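Local coordinates for bradyzoite pseudokinase 1 (Toxoplasma gondii, PDB 6M7Z), which is a divergent kinase, lacking the glycine-rich loop, that regulates the membrane ultrastructure of the parasitophorous vacuole, at residues A[153-158]-A[289-294]; A[12-17]-A[86-91]; A[35-40]-A[50-55]; A[100-105]-A[163-168]; A[125-130]-A[176-181]. One frame throughout, in Å; residues are numbered along the deposited sequence.

Interaction 1 of 5, residues A[153-158]-A[289-294]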
# COMPACT_ATOMS: atom_id res chain seq x y z
N MET A 153 3.88 -10.75 0.53
CA MET A 153 3.20 -10.06 -0.55
C MET A 153 1.90 -10.79 -0.93
O MET A 153 0.85 -10.13 -1.07
CB MET A 153 4.11 -9.91 -1.77
CG MET A 153 5.13 -8.78 -1.64
SD MET A 153 6.59 -8.95 -2.69
CE MET A 153 5.87 -8.66 -4.30
N VAL A 154 1.97 -12.12 -1.08
CA VAL A 154 0.78 -12.95 -1.39
C VAL A 154 -0.26 -12.79 -0.27
O VAL A 154 -1.44 -12.65 -0.53
CB VAL A 154 1.14 -14.44 -1.57
CG1 VAL A 154 -0.09 -15.30 -1.79
CG2 VAL A 154 2.10 -14.68 -2.71
N ALA A 155 0.20 -12.85 0.98
CA ALA A 155 -0.68 -12.79 2.14
C ALA A 155 -1.42 -11.45 2.16
O ALA A 155 -2.59 -11.39 2.48
CB ALA A 155 0.10 -12.99 3.42
N ALA A 156 -0.69 -10.38 1.83
CA ALA A 156 -1.23 -9.03 1.87
C ALA A 156 -2.37 -8.91 0.85
O ALA A 156 -3.46 -8.40 1.17
CB ALA A 156 -0.13 -8.03 1.61
N LEU A 157 -2.13 -9.43 -0.36
CA LEU A 157 -3.12 -9.42 -1.42
C LEU A 157 -4.36 -10.22 -1.00
O LEU A 157 -5.50 -9.77 -1.20
CB LEU A 157 -2.51 -10.02 -2.70
CG LEU A 157 -3.42 -9.99 -3.93
CD1 LEU A 157 -3.97 -8.60 -4.16
CD2 LEU A 157 -2.67 -10.46 -5.16
N LYS A 158 -4.14 -11.40 -0.42
CA LYS A 158 -5.21 -12.27 0.05
C LYS A 158 -6.09 -11.52 1.06
O LYS A 158 -7.32 -11.63 1.00
CB LYS A 158 -4.66 -13.55 0.68
CG LYS A 158 -5.72 -14.64 0.85
CD LYS A 158 -5.35 -15.76 1.78
CE LYS A 158 -6.56 -16.53 2.26
NZ LYS A 158 -6.34 -17.08 3.62
N GLU A 289 -3.73 -21.96 -4.19
CA GLU A 289 -2.73 -22.81 -4.85
C GLU A 289 -1.34 -22.19 -4.72
O GLU A 289 -0.38 -22.90 -4.46
CB GLU A 289 -3.11 -23.05 -6.31
CG GLU A 289 -4.36 -23.89 -6.47
CD GLU A 289 -4.92 -23.92 -7.88
OE1 GLU A 289 -6.08 -24.34 -8.04
OE2 GLU A 289 -4.19 -23.54 -8.81
N ILE A 290 -1.23 -20.86 -4.90
CA ILE A 290 0.05 -20.15 -4.77
C ILE A 290 0.63 -20.39 -3.37
O ILE A 290 1.83 -20.61 -3.24
CB ILE A 290 -0.11 -18.64 -5.05
CG1 ILE A 290 -0.35 -18.37 -6.54
CG2 ILE A 290 1.08 -17.84 -4.52
CD1 ILE A 290 -0.96 -17.02 -6.82
N MET A 291 -0.22 -20.34 -2.33
CA MET A 291 0.21 -20.47 -0.94
C MET A 291 0.73 -21.89 -0.64
O MET A 291 1.47 -22.08 0.32
CB MET A 291 -0.92 -20.11 0.03
CG MET A 291 -1.12 -18.61 0.19
SD MET A 291 -2.27 -18.19 1.52
CE MET A 291 -1.74 -16.53 1.92
N LYS A 292 0.37 -22.87 -1.47
CA LYS A 292 0.85 -24.26 -1.31
C LYS A 292 2.02 -24.55 -2.27
O LYS A 292 2.39 -25.70 -2.45
CB LYS A 292 -0.30 -25.24 -1.54
CG LYS A 292 -1.18 -25.47 -0.32
CD LYS A 292 -2.56 -25.97 -0.71
CE LYS A 292 -3.58 -25.90 0.41
NZ LYS A 292 -4.95 -25.89 -0.14
N ASP A 293 2.63 -23.52 -2.87
CA ASP A 293 3.77 -23.71 -3.76
C ASP A 293 4.96 -24.19 -2.94
O ASP A 293 5.09 -23.83 -1.76
CB ASP A 293 4.07 -22.43 -4.56
CG ASP A 293 5.13 -22.60 -5.65
OD1 ASP A 293 6.33 -22.46 -5.33
OD2 ASP A 293 4.75 -22.88 -6.81
N PRO A 294 5.84 -25.04 -3.52
CA PRO A 294 7.08 -25.47 -2.87
C PRO A 294 7.90 -24.37 -2.17
O PRO A 294 8.55 -24.64 -1.16
CB PRO A 294 7.91 -26.03 -4.04
CG PRO A 294 6.87 -26.59 -4.99
CD PRO A 294 5.65 -25.71 -4.82
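Met291 and Val154 meet in the helical C-lobe of the kinase fold, where helix 146-161, in the place of the αE helix, packs against the short helix 287-291 near the end of the domain. Met291 gives up the most surface. Its chain is extended beyond CG, with CG anti to the carbonyl carbon (chi1 -79°), and this reach carries the thioether across to the neighbouring helix. Val154 CG1 slides past it in the opposite sense, 4.0 Å from Met291 CG. The other branch of Val154, CG2, rests 3.8 Å from Ile290 CG2, so the isopropyl group straddles two consecutive residues of the partner helix. Phe241 of helix 230-248 also packs on Val154, and Phe301 and Glu305 of helix 301-306 touch Met291. No hydrogen bond links the segments; the contact is aliphatic and sulfur packing. At the far end of Met291, the CE methyl lies 3.9 Å from Ala155 CA and meets the aliphatic part of Lys158, whose extended chain crosses at about a right angle and brings CD to 3.7 Å from CE.

Interaction 2 of 5, residues A[12-17]-A[86-91]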
# COMPACT_ATOMS: atom_id res chain seq x y z
N MET A 12 -21.72 4.37 -5.64
CA MET A 12 -22.55 5.51 -5.19
C MET A 12 -22.86 6.52 -6.32
O MET A 12 -22.43 6.31 -7.49
CB MET A 12 -21.78 6.24 -4.08
CG MET A 12 -21.59 5.42 -2.81
SD MET A 12 -21.71 6.39 -1.27
CE MET A 12 -20.41 7.60 -1.49
N THR A 13 -23.61 7.59 -6.00
CA THR A 13 -23.98 8.60 -7.04
C THR A 13 -23.20 9.90 -6.79
O THR A 13 -22.55 10.03 -5.75
CB THR A 13 -25.49 8.86 -7.18
OG1 THR A 13 -25.92 9.85 -6.22
CG2 THR A 13 -26.32 7.60 -7.02
N PHE A 14 -23.27 10.81 -7.75
CA PHE A 14 -22.55 12.08 -7.68
C PHE A 14 -22.82 12.76 -6.32
O PHE A 14 -21.89 13.17 -5.62
CB PHE A 14 -22.91 13.00 -8.85
CG PHE A 14 -22.30 14.38 -8.72
CD1 PHE A 14 -22.93 15.36 -7.97
CD2 PHE A 14 -21.07 14.68 -9.29
CE1 PHE A 14 -22.36 16.61 -7.81
CE2 PHE A 14 -20.51 15.93 -9.14
CZ PHE A 14 -21.15 16.89 -8.39
N TRP A 15 -24.11 12.87 -5.98
CA TRP A 15 -24.55 13.61 -4.78
C TRP A 15 -24.06 12.90 -3.51
O TRP A 15 -23.71 13.57 -2.52
CB TRP A 15 -26.07 13.82 -4.78
CG TRP A 15 -26.54 14.67 -3.64
CD1 TRP A 15 -26.55 16.03 -3.60
CD2 TRP A 15 -27.07 14.23 -2.37
NE1 TRP A 15 -27.07 16.47 -2.40
CE2 TRP A 15 -27.37 15.39 -1.62
CE3 TRP A 15 -27.31 12.97 -1.79
CZ2 TRP A 15 -27.92 15.33 -0.34
CZ3 TRP A 15 -27.84 12.92 -0.52
CH2 TRP A 15 -28.14 14.08 0.20
N SER A 16 -24.01 11.56 -3.54
CA SER A 16 -23.45 10.78 -2.42
C SER A 16 -22.00 11.17 -2.16
O SER A 16 -21.64 11.40 -1.00
CB SER A 16 -23.54 9.29 -2.66
OG SER A 16 -24.81 8.91 -3.13
N TRP A 17 -21.18 11.23 -3.23
CA TRP A 17 -19.74 11.51 -3.12
C TRP A 17 -19.53 12.95 -2.63
O TRP A 17 -18.67 13.19 -1.77
CB TRP A 17 -19.02 11.29 -4.46
CG TRP A 17 -18.88 9.84 -4.80
CD1 TRP A 17 -19.43 9.19 -5.86
CD2 TRP A 17 -18.18 8.85 -4.04
NE1 TRP A 17 -19.10 7.86 -5.82
CE2 TRP A 17 -18.33 7.62 -4.71
CE3 TRP A 17 -17.43 8.88 -2.86
CZ2 TRP A 17 -17.78 6.43 -4.24
CZ3 TRP A 17 -16.88 7.70 -2.39
CH2 TRP A 17 -17.06 6.50 -3.07
N LEU A 86 -16.51 18.81 -10.16
CA LEU A 86 -17.22 18.06 -11.21
C LEU A 86 -17.12 16.54 -11.00
O LEU A 86 -17.91 15.79 -11.56
CB LEU A 86 -16.66 18.43 -12.59
CG LEU A 86 -16.75 19.91 -12.93
CD1 LEU A 86 -16.16 20.18 -14.31
CD2 LEU A 86 -18.18 20.42 -12.84
N ASP A 87 -16.15 16.09 -10.18
CA ASP A 87 -15.90 14.68 -9.92
C ASP A 87 -15.34 14.50 -8.50
O ASP A 87 -14.16 14.20 -8.30
CB ASP A 87 -14.96 14.11 -10.97
CG ASP A 87 -14.67 12.63 -10.77
OD1 ASP A 87 -15.55 11.95 -10.21
OD2 ASP A 87 -13.55 12.20 -11.15
N PRO A 88 -16.18 14.63 -7.45
CA PRO A 88 -15.69 14.54 -6.08
C PRO A 88 -15.14 13.14 -5.72
O PRO A 88 -14.27 13.02 -4.85
CB PRO A 88 -16.92 14.87 -5.24
CG PRO A 88 -18.10 14.52 -6.12
CD PRO A 88 -17.63 14.86 -7.52
N LYS A 89 -15.62 12.11 -6.44
CA LYS A 89 -15.19 10.75 -6.21
C LYS A 89 -13.66 10.64 -6.24
O LYS A 89 -13.06 10.01 -5.37
CB LYS A 89 -15.83 9.81 -7.23
CG LYS A 89 -15.52 8.34 -6.97
CD LYS A 89 -16.05 7.36 -7.98
CE LYS A 89 -15.77 5.96 -7.50
NZ LYS A 89 -16.54 4.96 -8.28
N TYR A 90 -13.04 11.27 -7.23
CA TYR A 90 -11.60 11.12 -7.42
C TYR A 90 -10.86 11.54 -6.13
O TYR A 90 -9.84 10.94 -5.82
CB TYR A 90 -11.14 11.84 -8.69
CG TYR A 90 -9.71 12.32 -8.65
CD1 TYR A 90 -9.41 13.58 -8.14
CD2 TYR A 90 -8.65 11.52 -9.09
CE1 TYR A 90 -8.10 14.02 -8.02
CE2 TYR A 90 -7.34 11.96 -9.00
CZ TYR A 90 -7.06 13.21 -8.46
OH TYR A 90 -5.80 13.71 -8.35
N SER A 91 -11.37 12.53 -5.39
CA SER A 91 -10.62 13.07 -4.23
C SER A 91 -11.00 12.40 -2.90
O SER A 91 -10.20 12.50 -1.95
CB SER A 91 -10.70 14.57 -4.14
OG SER A 91 -11.98 15.00 -3.75
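The first turn of helix 88-101, with Pro88 and Lys89, receives two aromatic side chains, Phe14 and Trp17, from the start of the N-terminal helix 14-23. Lys89 lies extended over one face of the Trp17 indole. Its CG stands 3.8 Å from the centroid of the five-membered ring and only 16° off the ring normal, a CH-pi contact, while CE continues along the indole, reaching Trp17 CZ2 at 3.9 Å. Helix 88-101 occupies the place of the αC helix in the kinase N-lobe, so the N-terminal helix packs against the first turn of this element; Tyr96, two turns further along, adds an edge-to-face contact with the same indole. Pro88 touches both aromatic residues. Its CG is 3.7 Å from Trp17 CB, and its CD approaches Phe14 CE2 at 3.5 Å, the proline and phenyl groups crossing at about a right angle. The Phe14 ring, swung out with CG anti to the backbone N (chi1 173°), also presents its edge to the chain just before the helix, CE2 lying 3.6 Å from Leu86 O.

Interaction 3 of 5, residues A[35-40]-A[50-55]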
# COMPACT_ATOMS: atom_id res chain seq x y z
N LEU A 35 0.90 23.02 2.65
CA LEU A 35 0.54 24.00 1.62
C LEU A 35 1.78 24.79 1.18
O LEU A 35 1.96 25.03 -0.01
CB LEU A 35 -0.52 24.97 2.14
CG LEU A 35 -1.97 24.74 1.72
CD1 LEU A 35 -2.81 25.95 2.10
CD2 LEU A 35 -2.12 24.48 0.23
N LYS A 36 2.60 25.23 2.14
CA LYS A 36 3.77 26.01 1.80
C LYS A 36 4.68 25.20 0.86
O LYS A 36 5.18 25.74 -0.12
CB LYS A 36 4.56 26.47 3.03
CG LYS A 36 5.58 27.54 2.66
CD LYS A 36 6.48 28.04 3.74
CE LYS A 36 7.40 29.11 3.19
NZ LYS A 36 8.34 29.62 4.22
N ARG A 37 4.87 23.92 1.18
CA ARG A 37 5.73 23.08 0.37
C ARG A 37 5.13 22.96 -1.05
O ARG A 37 5.85 23.03 -2.03
CB ARG A 37 5.99 21.74 1.06
CG ARG A 37 6.74 20.70 0.23
CD ARG A 37 8.25 20.55 0.40
NE ARG A 37 8.69 19.51 -0.53
CZ ARG A 37 8.55 18.19 -0.31
NH1 ARG A 37 8.31 17.74 0.91
NH2 ARG A 37 8.63 17.34 -1.33
N LEU A 38 3.81 22.83 -1.14
CA LEU A 38 3.15 22.67 -2.45
C LEU A 38 3.29 23.96 -3.28
O LEU A 38 3.45 23.87 -4.48
CB LEU A 38 1.68 22.31 -2.24
CG LEU A 38 1.43 20.88 -1.74
CD1 LEU A 38 -0.04 20.63 -1.50
CD2 LEU A 38 1.98 19.82 -2.70
N LEU A 39 3.22 25.13 -2.65
CA LEU A 39 3.30 26.41 -3.36
C LEU A 39 4.74 26.73 -3.76
O LEU A 39 4.95 27.47 -4.70
CB LEU A 39 2.78 27.54 -2.47
CG LEU A 39 1.32 27.49 -2.06
CD1 LEU A 39 1.04 28.54 -0.98
CD2 LEU A 39 0.43 27.67 -3.28
N SER A 40 5.72 26.20 -3.00
CA SER A 40 7.14 26.45 -3.25
C SER A 40 7.66 25.59 -4.42
O SER A 40 8.83 25.68 -4.74
CB SER A 40 7.96 26.21 -2.02
OG SER A 40 7.56 27.07 -0.96
N THR A 50 -0.32 13.49 -4.67
CA THR A 50 1.00 13.96 -4.38
C THR A 50 1.30 13.61 -2.92
O THR A 50 0.44 13.69 -2.05
CB THR A 50 1.04 15.46 -4.63
OG1 THR A 50 0.56 15.58 -5.99
CG2 THR A 50 2.38 16.11 -4.37
N THR A 51 2.54 13.17 -2.69
CA THR A 51 2.98 12.75 -1.38
C THR A 51 3.92 13.83 -0.84
O THR A 51 4.83 14.26 -1.56
CB THR A 51 3.67 11.39 -1.43
OG1 THR A 51 2.65 10.45 -1.77
CG2 THR A 51 4.32 10.98 -0.12
N VAL A 52 3.69 14.24 0.42
CA VAL A 52 4.59 15.12 1.12
C VAL A 52 5.05 14.41 2.39
O VAL A 52 4.22 14.05 3.21
CB VAL A 52 3.90 16.45 1.46
CG1 VAL A 52 4.87 17.39 2.15
CG2 VAL A 52 3.31 17.12 0.23
N ASN A 53 6.37 14.27 2.58
CA ASN A 53 6.89 13.68 3.82
C ASN A 53 7.00 14.77 4.88
O ASN A 53 7.43 15.86 4.58
CB ASN A 53 8.25 13.03 3.65
CG ASN A 53 8.22 11.88 2.67
OD1 ASN A 53 7.17 11.30 2.38
ND2 ASN A 53 9.38 11.55 2.15
N VAL A 54 6.60 14.43 6.12
CA VAL A 54 6.83 15.30 7.26
C VAL A 54 7.64 14.50 8.29
O VAL A 54 7.07 13.80 9.13
CB VAL A 54 5.52 15.85 7.84
CG1 VAL A 54 5.77 16.88 8.93
CG2 VAL A 54 4.63 16.43 6.75
N ARG A 55 8.97 14.63 8.21
CA ARG A 55 9.90 13.83 9.00
C ARG A 55 9.84 14.23 10.47
O ARG A 55 10.10 13.42 11.35
CB ARG A 55 11.32 13.97 8.44
CG ARG A 55 11.54 13.26 7.11
CD ARG A 55 12.98 13.08 6.69
NE ARG A 55 13.04 12.39 5.42
CZ ARG A 55 12.90 11.07 5.25
NH1 ARG A 55 12.83 10.29 6.31
NH2 ARG A 55 12.82 10.56 4.02
O HOH W 1 8.09 15.32 0.54
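Arg37 and Leu38 carry helix 33-39 onto strand 50-54, an outermost strand of the four-stranded antiparallel sheet of the kinase N-lobe. The helix runs at 125° to the strand, and the two short axes come within 10.0 Å. Arg37 comes first. It bends at chi2 (97°), a torsion that brings the guanidinium beside the strand, with NH1 3.7 Å from Val52 CG1 and Asn53 O near the edge of the group. A water accepts from Arg37 NH1 and, at 2.9 Å, from Asn53 N, bridging the helix to the strand backbone, although the arginine leg is modelled so short that its length is doubtful. Phe43 receives the same guanidinium in a cation-pi contact. Leu38 follows, and the end of its side chain reaches the strand: CD2 touches two methyls, Thr50 CG2 at 4.1 Å and Val52 CG2 at 4.2 Å, while Val80 and Leu121 of the same sheet also touch Leu38. The helix then closes at Ser40, whose side chain folds back on the last turn. Lys36 O receives both Ser40 N at 3.0 Å and Ser40 OG at 2.9 Å, the two donors coming from opposite faces of the carbonyl plane.

Interaction 4 of 5, residues A[100-105]-A[163-168]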
# COMPACT_ATOMS: atom_id res chain seq x y z
N GLU A 100 -14.80 3.53 5.76
CA GLU A 100 -16.05 2.79 5.68
C GLU A 100 -15.85 1.31 5.32
O GLU A 100 -16.77 0.55 5.53
CB GLU A 100 -16.99 3.40 4.64
CG GLU A 100 -17.20 4.89 4.78
CD GLU A 100 -17.76 5.38 6.11
OE1 GLU A 100 -18.51 4.62 6.76
OE2 GLU A 100 -17.46 6.52 6.50
N ILE A 101 -14.71 0.90 4.77
CA ILE A 101 -14.62 -0.43 4.16
C ILE A 101 -13.46 -1.26 4.73
O ILE A 101 -13.62 -2.45 4.98
CB ILE A 101 -14.55 -0.32 2.63
CG1 ILE A 101 -15.85 0.33 2.13
CG2 ILE A 101 -14.27 -1.68 1.99
CD1 ILE A 101 -16.17 0.04 0.67
N LEU A 102 -12.29 -0.65 4.94
CA LEU A 102 -11.15 -1.36 5.46
C LEU A 102 -11.23 -1.37 6.98
O LEU A 102 -11.54 -0.34 7.59
CB LEU A 102 -9.87 -0.68 4.96
CG LEU A 102 -9.73 -0.56 3.45
CD1 LEU A 102 -8.54 0.34 3.10
CD2 LEU A 102 -9.59 -1.95 2.81
N PRO A 103 -10.95 -2.51 7.64
CA PRO A 103 -10.81 -2.54 9.09
C PRO A 103 -9.78 -1.50 9.57
O PRO A 103 -8.90 -1.12 8.82
CB PRO A 103 -10.29 -3.95 9.39
CG PRO A 103 -10.68 -4.77 8.18
CD PRO A 103 -10.71 -3.82 7.00
N LYS A 104 -9.91 -1.07 10.83
CA LYS A 104 -9.08 -0.00 11.38
C LYS A 104 -7.60 -0.40 11.29
O LYS A 104 -6.77 0.46 11.06
CB LYS A 104 -9.56 0.33 12.80
CG LYS A 104 -8.62 1.09 13.73
CD LYS A 104 -8.49 2.58 13.50
CE LYS A 104 -7.39 3.16 14.36
NZ LYS A 104 -7.13 4.58 14.03
N ARG A 105 -7.28 -1.68 11.50
CA ARG A 105 -5.93 -2.15 11.20
C ARG A 105 -5.98 -3.61 10.72
O ARG A 105 -6.10 -4.54 11.51
CB ARG A 105 -4.99 -1.97 12.41
CG ARG A 105 -4.83 -0.57 13.00
CD ARG A 105 -3.86 0.34 12.25
NE ARG A 105 -3.58 1.58 12.96
CZ ARG A 105 -3.91 2.81 12.56
NH1 ARG A 105 -4.61 3.01 11.46
NH2 ARG A 105 -3.53 3.85 13.27
N LEU A 163 -11.74 -9.05 1.86
CA LEU A 163 -12.66 -7.93 2.12
C LEU A 163 -13.54 -7.66 0.88
O LEU A 163 -14.32 -6.70 0.88
CB LEU A 163 -11.86 -6.67 2.47
CG LEU A 163 -10.99 -6.75 3.72
CD1 LEU A 163 -9.97 -5.60 3.79
CD2 LEU A 163 -11.89 -6.72 4.95
N GLY A 164 -13.39 -8.47 -0.17
CA GLY A 164 -14.17 -8.33 -1.40
C GLY A 164 -13.62 -7.27 -2.35
O GLY A 164 -14.37 -6.71 -3.16
N LEU A 165 -12.31 -6.98 -2.28
CA LEU A 165 -11.69 -5.92 -3.09
C LEU A 165 -10.56 -6.51 -3.94
O LEU A 165 -9.71 -7.26 -3.44
CB LEU A 165 -11.15 -4.82 -2.17
CG LEU A 165 -12.19 -3.99 -1.42
CD1 LEU A 165 -11.54 -3.10 -0.38
CD2 LEU A 165 -13.02 -3.16 -2.39
N LEU A 166 -10.54 -6.13 -5.23
CA LEU A 166 -9.36 -6.24 -6.08
C LEU A 166 -8.49 -5.00 -5.88
O LEU A 166 -9.03 -3.90 -5.60
CB LEU A 166 -9.79 -6.30 -7.54
CG LEU A 166 -10.55 -7.56 -7.93
CD1 LEU A 166 -11.00 -7.53 -9.38
CD2 LEU A 166 -9.73 -8.81 -7.67
N HIS A 167 -7.17 -5.17 -6.07
CA HIS A 167 -6.23 -4.05 -6.01
C HIS A 167 -6.24 -3.29 -7.33
O HIS A 167 -6.43 -2.06 -7.35
CB HIS A 167 -4.83 -4.53 -5.63
CG HIS A 167 -3.88 -3.40 -5.39
ND1 HIS A 167 -3.35 -2.66 -6.42
CD2 HIS A 167 -3.39 -2.86 -4.25
CE1 HIS A 167 -2.54 -1.75 -5.92
NE2 HIS A 167 -2.58 -1.83 -4.59
N ARG A 168 -5.96 -4.02 -8.41
CA ARG A 168 -6.05 -3.59 -9.83
C ARG A 168 -4.79 -2.87 -10.32
O ARG A 168 -4.72 -2.65 -11.50
CB ARG A 168 -7.30 -2.74 -10.10
CG ARG A 168 -8.61 -3.45 -9.79
CD ARG A 168 -9.82 -2.81 -10.46
NE ARG A 168 -10.01 -1.44 -10.00
CZ ARG A 168 -10.42 -0.42 -10.76
NH1 ARG A 168 -10.97 -0.66 -11.95
NH2 ARG A 168 -10.22 0.82 -10.34
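Leu102 and Leu163 cross at about a right angle where the end of helix 88-101 runs into the loop that leads to the next strand. In kinases this αC-β4 connection is the part of the N-lobe that leans on the C-lobe, and here it meets the chain between helix 146-161 and strand 165-166. The contact is made largely by branch methyls. Leu102 CD2 touches two of them, 3.8 Å from Leu163 CD1 and 3.9 Å from Leu165 CD1. Leu165 is approached obliquely by both Leu102 and Ile101, and its CD1 touches Ile101 CG2 at 3.9 Å; the CG2 branch, anti to the backbone N, is the one that faces it. Pro103 instead turns the CD corner of its ring to the branch methyls of Leu163, with CD1 and CD2 of the leucine both 3.7 Å from Pro103 CD. Leu163 stands just before Gly164, which ends the helix with positive phi in a Schellman motif. Just beyond the strand lie His167 and Arg168, which with Ser169 stand at the site of the His-Arg-Asp motif of active kinases, the backbone N atoms of His167 and Arg168 bound by Asp233 OD2 and OD1. Every contact across the segments is between carbon groups, so the lobes meet here by nonpolar packing alone, with no polar bond to fix its geometry.

Interaction 5 of 5, residues A[125-130]-A[176-181]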
# COMPACT_ATOMS: atom_id res chain seq x y z
N PHE A 125 -3.16 10.83 5.97
CA PHE A 125 -1.90 10.70 6.64
C PHE A 125 -1.57 9.21 6.79
O PHE A 125 -2.45 8.37 7.01
CB PHE A 125 -1.93 11.49 7.94
CG PHE A 125 -1.94 12.99 7.74
CD1 PHE A 125 -3.13 13.67 7.55
CD2 PHE A 125 -0.76 13.71 7.69
CE1 PHE A 125 -3.14 15.04 7.32
CE2 PHE A 125 -0.77 15.08 7.45
CZ PHE A 125 -1.96 15.75 7.28
N HIS A 126 -0.29 8.88 6.60
CA HIS A 126 0.26 7.55 6.76
C HIS A 126 1.49 7.62 7.64
O HIS A 126 2.14 8.66 7.71
CB HIS A 126 0.65 6.94 5.41
CG HIS A 126 -0.48 6.71 4.48
ND1 HIS A 126 -1.49 5.83 4.76
CD2 HIS A 126 -0.75 7.24 3.27
CE1 HIS A 126 -2.36 5.83 3.76
NE2 HIS A 126 -1.93 6.71 2.84
N PRO A 127 1.91 6.50 8.26
CA PRO A 127 3.24 6.43 8.85
C PRO A 127 4.24 6.68 7.72
O PRO A 127 4.00 6.28 6.58
CB PRO A 127 3.36 5.00 9.39
CG PRO A 127 1.96 4.43 9.37
CD PRO A 127 1.17 5.23 8.36
N LEU A 128 5.34 7.38 8.03
CA LEU A 128 6.36 7.62 7.04
C LEU A 128 7.14 6.33 6.85
O LEU A 128 7.77 5.84 7.78
CB LEU A 128 7.27 8.75 7.51
CG LEU A 128 8.43 9.06 6.59
CD1 LEU A 128 7.95 9.31 5.15
CD2 LEU A 128 9.22 10.24 7.16
N SER A 129 7.06 5.75 5.65
CA SER A 129 7.66 4.45 5.38
C SER A 129 9.17 4.62 5.21
O SER A 129 9.66 5.70 4.86
CB SER A 129 7.02 3.82 4.17
OG SER A 129 7.73 4.14 2.98
N LYS A 130 9.90 3.52 5.46
CA LYS A 130 11.34 3.46 5.26
C LYS A 130 11.66 3.44 3.76
O LYS A 130 12.76 3.81 3.39
CB LYS A 130 11.94 2.22 5.93
CG LYS A 130 12.02 2.29 7.44
CD LYS A 130 13.26 3.05 7.97
CE LYS A 130 13.02 3.83 9.24
NZ LYS A 130 13.76 5.11 9.27
N SER A 176 5.34 -1.31 0.74
CA SER A 176 6.27 -0.45 1.45
C SER A 176 6.63 -1.06 2.81
O SER A 176 5.95 -1.94 3.32
CB SER A 176 5.73 0.94 1.56
OG SER A 176 4.62 1.01 2.44
N VAL A 177 7.74 -0.59 3.37
CA VAL A 177 8.28 -1.11 4.59
C VAL A 177 8.04 -0.06 5.68
O VAL A 177 8.54 1.05 5.56
CB VAL A 177 9.78 -1.43 4.45
CG1 VAL A 177 10.34 -2.01 5.75
CG2 VAL A 177 10.06 -2.37 3.28
N LEU A 178 7.27 -0.42 6.71
CA LEU A 178 6.98 0.52 7.80
C LEU A 178 8.22 0.61 8.69
O LEU A 178 9.12 -0.24 8.62
CB LEU A 178 5.75 0.04 8.57
CG LEU A 178 4.44 0.02 7.78
CD1 LEU A 178 3.27 -0.40 8.66
CD2 LEU A 178 4.17 1.38 7.14
N PRO A 179 8.34 1.66 9.53
CA PRO A 179 9.47 1.78 10.46
C PRO A 179 9.70 0.52 11.32
O PRO A 179 10.86 0.16 11.53
CB PRO A 179 9.13 3.00 11.29
CG PRO A 179 8.30 3.84 10.34
CD PRO A 179 7.46 2.84 9.58
N ASP A 180 8.65 -0.18 11.74
CA ASP A 180 8.86 -1.37 12.57
C ASP A 180 9.30 -2.59 11.72
O ASP A 180 9.54 -3.67 12.28
CB ASP A 180 7.65 -1.66 13.47
CG ASP A 180 6.41 -2.13 12.74
OD1 ASP A 180 6.48 -2.27 11.48
OD2 ASP A 180 5.38 -2.32 13.43
N GLY A 181 9.37 -2.44 10.39
CA GLY A 181 9.86 -3.50 9.48
C GLY A 181 8.74 -4.34 8.86
O GLY A 181 9.04 -5.23 8.04
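Lys130 and Val177 meet where the hinge of the kinase fold, the linker running out of strand 121-127 between the two lobes, crosses strand 175-177 of the C-lobe. The backbone supplies the one hydrogen bond of the contact, Lys130 N to Val177 O at 2.8 Å. The Lys130 side chain sets out toward the strand: CB lies 3.6 Å from Val177 O. CG comes next and rests over the start of the following turn, 4.0 Å from Pro179 CA and equally far from Leu178 O. Its placement anti to the carbonyl carbon (chi1 -73°) and the bend at chi2 (-83°) keep the chain curled over Pro179; CD merely carries it on to CE, which is still 4.5 Å from Pro179 CB before the ammonium end, NZ, turns away. Beside it, Ser129 sets its CB 3.5 Å from Val177 O, and its OG faces Ser176 CB. Pro127 adds a further contact, CB to Leu178 CD2 at 4.3 Å. Strand 131-132 continues from here into the three-stranded antiparallel sheet with 175-177, so this crossing ties the linker to the C-lobe just ahead of that pairing. Leu178 to Gly181 forms a type I turn, with the Pro179 ring against the hinge, its CG only 3.3 Å from Leu128 O.

In the fold
The five contacts spread over both lobes and the joint between them. Interactions 1 and 3 are the buried ones, about 37 Å apart between centres on opposite sides of the chain's centre, whereas interactions 2, 4 and 5 are partly buried. Interactions 2 and 4 use the two ends of helix 88-101, one rich in aromatic rings, the other purely aliphatic. Interactions 3 and 5 reach the same N-lobe sheet and touch each other, Asn53 OD1 packing 3.5 Å from Leu128 CD1. Interactions 4 and 5 both join the lobes, yet by different chemistry: nonpolar packing alone in one, a backbone hydrogen bond together with packing in the other. Water enters the chemistry of interaction 3, at its exposed arginine.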